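Local structure of glucose-1-phosphate thymidylyltransferase (Bacillus anthracis, 4ECM) at residues R140-E145 with E236-W241. The protein catalyses the transfer of a thymidylyl group to glucose 1-phosphate, giving dTDP-glucose and pyrophosphate, a step in dTDP-L-rhamnose biosynthesis. Residues are numbered along the deposited sequence; the frame is centred on the assembly and turned at random. Where two conformers were deposited one is given.
Sequences RPYVEE and EMSGWW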
loop_
_atom_site.group_PDB
_atom_site.type_symbol
_atom_site.label_atom_id
_atom_site.label_comp_id
_atom_site.label_asym_id
_atom_site.label_seq_id
_atom_site.Cartn_x
_atom_site.Cartn_y
_atom_site.Cartn_z
ATOM N N ARG A 140 -26.546 -23.534 -2.530
ATOM C CA ARG A 140 -27.775 -23.677 -1.738
ATOM C C ARG A 140 -28.306 -25.090 -1.570
ATOM O O ARG A 140 -28.626 -25.488 -0.458
ATOM C CB ARG A 140 -28.894 -22.748 -2.253
ATOM C CG ARG A 140 -30.208 -22.831 -1.444
ATOM C CD ARG A 140 -31.289 -21.882 -2.013
ATOM N NE ARG A 140 -30.891 -20.473 -1.919
ATOM C CZ ARG A 140 -31.167 -19.681 -0.883
ATOM N NH1 ARG A 140 -30.758 -18.419 -0.877
ATOM N NH2 ARG A 140 -31.851 -20.142 0.147
ATOM N N PRO A 141 -28.415 -25.853 -2.662
ATOM C CA PRO A 141 -28.953 -27.204 -2.481
ATOM C C PRO A 141 -28.146 -28.041 -1.501
ATOM O O PRO A 141 -28.722 -28.829 -0.741
ATOM C CB PRO A 141 -28.905 -27.803 -3.895
ATOM C CG PRO A 141 -28.999 -26.606 -4.808
ATOM C CD PRO A 141 -28.233 -25.507 -4.087
ATOM N N TYR A 142 -26.829 -27.843 -1.504
ATOM C CA TYR A 142 -25.935 -28.574 -0.619
ATOM C C TYR A 142 -26.022 -28.044 0.817
ATOM O O TYR A 142 -26.016 -28.830 1.785
ATOM C CB TYR A 142 -24.505 -28.485 -1.129
ATOM C CG TYR A 142 -24.376 -28.828 -2.597
ATOM C CD1 TYR A 142 -24.792 -30.068 -3.083
ATOM C CD2 TYR A 142 -23.826 -27.921 -3.491
ATOM C CE1 TYR A 142 -24.680 -30.386 -4.437
ATOM C CE2 TYR A 142 -23.691 -28.229 -4.850
ATOM C CZ TYR A 142 -24.118 -29.451 -5.312
ATOM O OH TYR A 142 -23.999 -29.738 -6.630
ATOM N N VAL A 143 -26.118 -26.727 0.954
ATOM C CA VAL A 143 -26.249 -26.116 2.263
ATOM C C VAL A 143 -27.580 -26.553 2.914
ATOM O O VAL A 143 -27.610 -26.892 4.085
ATOM C CB VAL A 143 -26.145 -24.588 2.191
ATOM C CG1 VAL A 143 -26.485 -23.958 3.537
ATOM C CG2 VAL A 143 -24.757 -24.182 1.722
ATOM N N GLU A 144 -28.656 -26.580 2.136
ATOM C CA GLU A 144 -29.966 -27.021 2.632
ATOM C C GLU A 144 -29.948 -28.461 3.119
ATOM O O GLU A 144 -30.544 -28.768 4.155
ATOM C CB GLU A 144 -31.041 -26.860 1.555
ATOM C CG GLU A 144 -31.363 -25.418 1.251
ATOM C CD GLU A 144 -32.310 -25.255 0.067
ATOM O OE1 GLU A 144 -32.510 -26.231 -0.695
ATOM O OE2 GLU A 144 -32.839 -24.135 -0.091
ATOM N N GLU A 145 -29.301 -29.349 2.367
ATOM C CA GLU A 145 -29.175 -30.740 2.803
ATOM C C GLU A 145 -28.383 -30.822 4.077
ATOM O O GLU A 145 -28.756 -31.549 4.993
ATOM C CB GLU A 145 -28.463 -31.628 1.794
ATOM C CG GLU A 145 -29.324 -32.236 0.739
ATOM C CD GLU A 145 -28.560 -33.260 -0.118
ATOM O OE1 GLU A 145 -27.612 -33.913 0.380
ATOM O OE2 GLU A 145 -28.937 -33.414 -1.293
ATOM N N GLU A 236 -22.046 -35.200 -5.441
ATOM C CA GLU A 236 -21.317 -34.979 -6.659
ATOM C C GLU A 236 -21.874 -33.714 -7.265
ATOM O O GLU A 236 -23.080 -33.562 -7.374
ATOM C CB GLU A 236 -21.515 -36.138 -7.625
ATOM C CG GLU A 236 -21.026 -37.466 -7.089
ATOM C CD GLU A 236 -21.125 -38.588 -8.125
ATOM O OE1 GLU A 236 -20.733 -38.369 -9.301
ATOM O OE2 GLU A 236 -21.569 -39.691 -7.737
ATOM N N MET A 237 -20.994 -32.808 -7.649
ATOM C CA MET A 237 -21.397 -31.549 -8.254
ATOM C C MET A 237 -21.852 -31.763 -9.669
ATOM O O MET A 237 -21.469 -32.743 -10.296
ATOM C CB MET A 237 -20.229 -30.562 -8.284
ATOM C CG MET A 237 -19.884 -29.954 -6.926
ATOM S SD MET A 237 -18.600 -28.708 -7.107
ATOM C CE MET A 237 -18.686 -27.931 -5.512
ATOM N N SER A 238 -22.707 -30.869 -10.171
ATOM C CA SER A 238 -23.309 -31.024 -11.513
ATOM C C SER A 238 -22.664 -30.250 -12.677
ATOM O O SER A 238 -22.632 -30.750 -13.798
ATOM C CB SER A 238 -24.788 -30.655 -11.444
ATOM O OG SER A 238 -24.948 -29.379 -10.859
ATOM N N GLY A 239 -22.177 -29.038 -12.426
ATOM C CA GLY A 239 -21.579 -28.232 -13.490
ATOM C C GLY A 239 -20.064 -28.282 -13.491
ATOM O O GLY A 239 -19.472 -29.256 -13.018
ATOM N N TRP A 240 -19.428 -27.215 -13.971
ATOM C CA TRP A 240 -17.986 -27.189 -14.015
ATOM C C TRP A 240 -17.353 -26.672 -12.736
ATOM O O TRP A 240 -17.987 -25.991 -11.910
ATOM C CB TRP A 240 -17.485 -26.384 -15.230
ATOM C CG TRP A 240 -17.987 -24.972 -15.331
ATOM C CD1 TRP A 240 -19.032 -24.531 -16.098
ATOM C CD2 TRP A 240 -17.449 -23.809 -14.687
ATOM N NE1 TRP A 240 -19.189 -23.177 -15.956
ATOM C CE2 TRP A 240 -18.232 -22.706 -15.096
ATOM C CE3 TRP A 240 -16.389 -23.591 -13.804
ATOM C CZ2 TRP A 240 -17.993 -21.409 -14.644
ATOM C CZ3 TRP A 240 -16.151 -22.302 -13.356
ATOM C CH2 TRP A 240 -16.945 -21.225 -13.778
ATOM N N TRP A 241 -16.079 -27.016 -12.598
ATOM C CA TRP A 241 -15.282 -26.656 -11.451
ATOM C C TRP A 241 -13.815 -26.642 -11.826
ATOM O O TRP A 241 -13.336 -27.502 -12.572
ATOM C CB TRP A 241 -15.462 -27.680 -10.334
ATOM C CG TRP A 241 -14.499 -27.510 -9.181
ATOM C CD1 TRP A 241 -14.642 -26.679 -8.111
ATOM C CD2 TRP A 241 -13.254 -28.190 -8.987
ATOM N NE1 TRP A 241 -13.567 -26.793 -7.263
ATOM C CE2 TRP A 241 -12.703 -27.717 -7.770
ATOM C CE3 TRP A 241 -12.564 -29.170 -9.705
ATOM C CZ2 TRP A 241 -11.484 -28.160 -7.278
ATOM C CZ3 TRP A 241 -11.351 -29.631 -9.202
ATOM C CH2 TRP A 241 -10.822 -29.118 -7.999
HETATM O O HOH W 1 -25.517 -31.840 -7.815
#
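Tyr142 reaches from helix 140-147 to the backbone of Met237, and its hydroxyl does the touching. The Tyr142 OH atom lies 3.6 Å from Met237 CA. The Tyr142 ring carbons stay farther back, so the ring meets the loop end-on and does not lie flat against it. With CG anti to the carbonyl carbon (chi1 -50°), the tyrosine side chain leaves the helix toward residues 236-241 and brings its hydroxyl to Met237.

Met237 does not point straight back at the tyrosine. Met237 CG lies 4.1 Å from Tyr142 OH and passes beside the hydroxyl. The Met237 side chain touches Leu156 and Thr193, on strands 153-159 and 190-198, and the buried Tyr142 also rests on Leu156.

There is no direct hydrogen bond between the two segments. One water bridges them, donating to Tyr142 OH at 2.9 Å and to Glu236 O at 3.0 Å. Asp137 ties helix and loop together from outside both: its OD2 is hydrogen-bonded to Tyr142 OH, and its OD1 to Ser238 OG and Gly239 N.

The contact joins helix 140-147 to the connection between strands 232-236 and 241-243 of the nucleotidyltransferase fold. That connection leads to Trp241, which touches the bound dTDP-glucose; the side chain of Met237 is about 10 Å from the ligand. Because the water donates to Tyr142 OH, the hydroxyl probably gives its own proton to Asp137. The one polar atom of the tyrosine side chain is then satisfied on both counts, and a water and a shared carboxylate link helix and loop across only 112 Å² of buried surface.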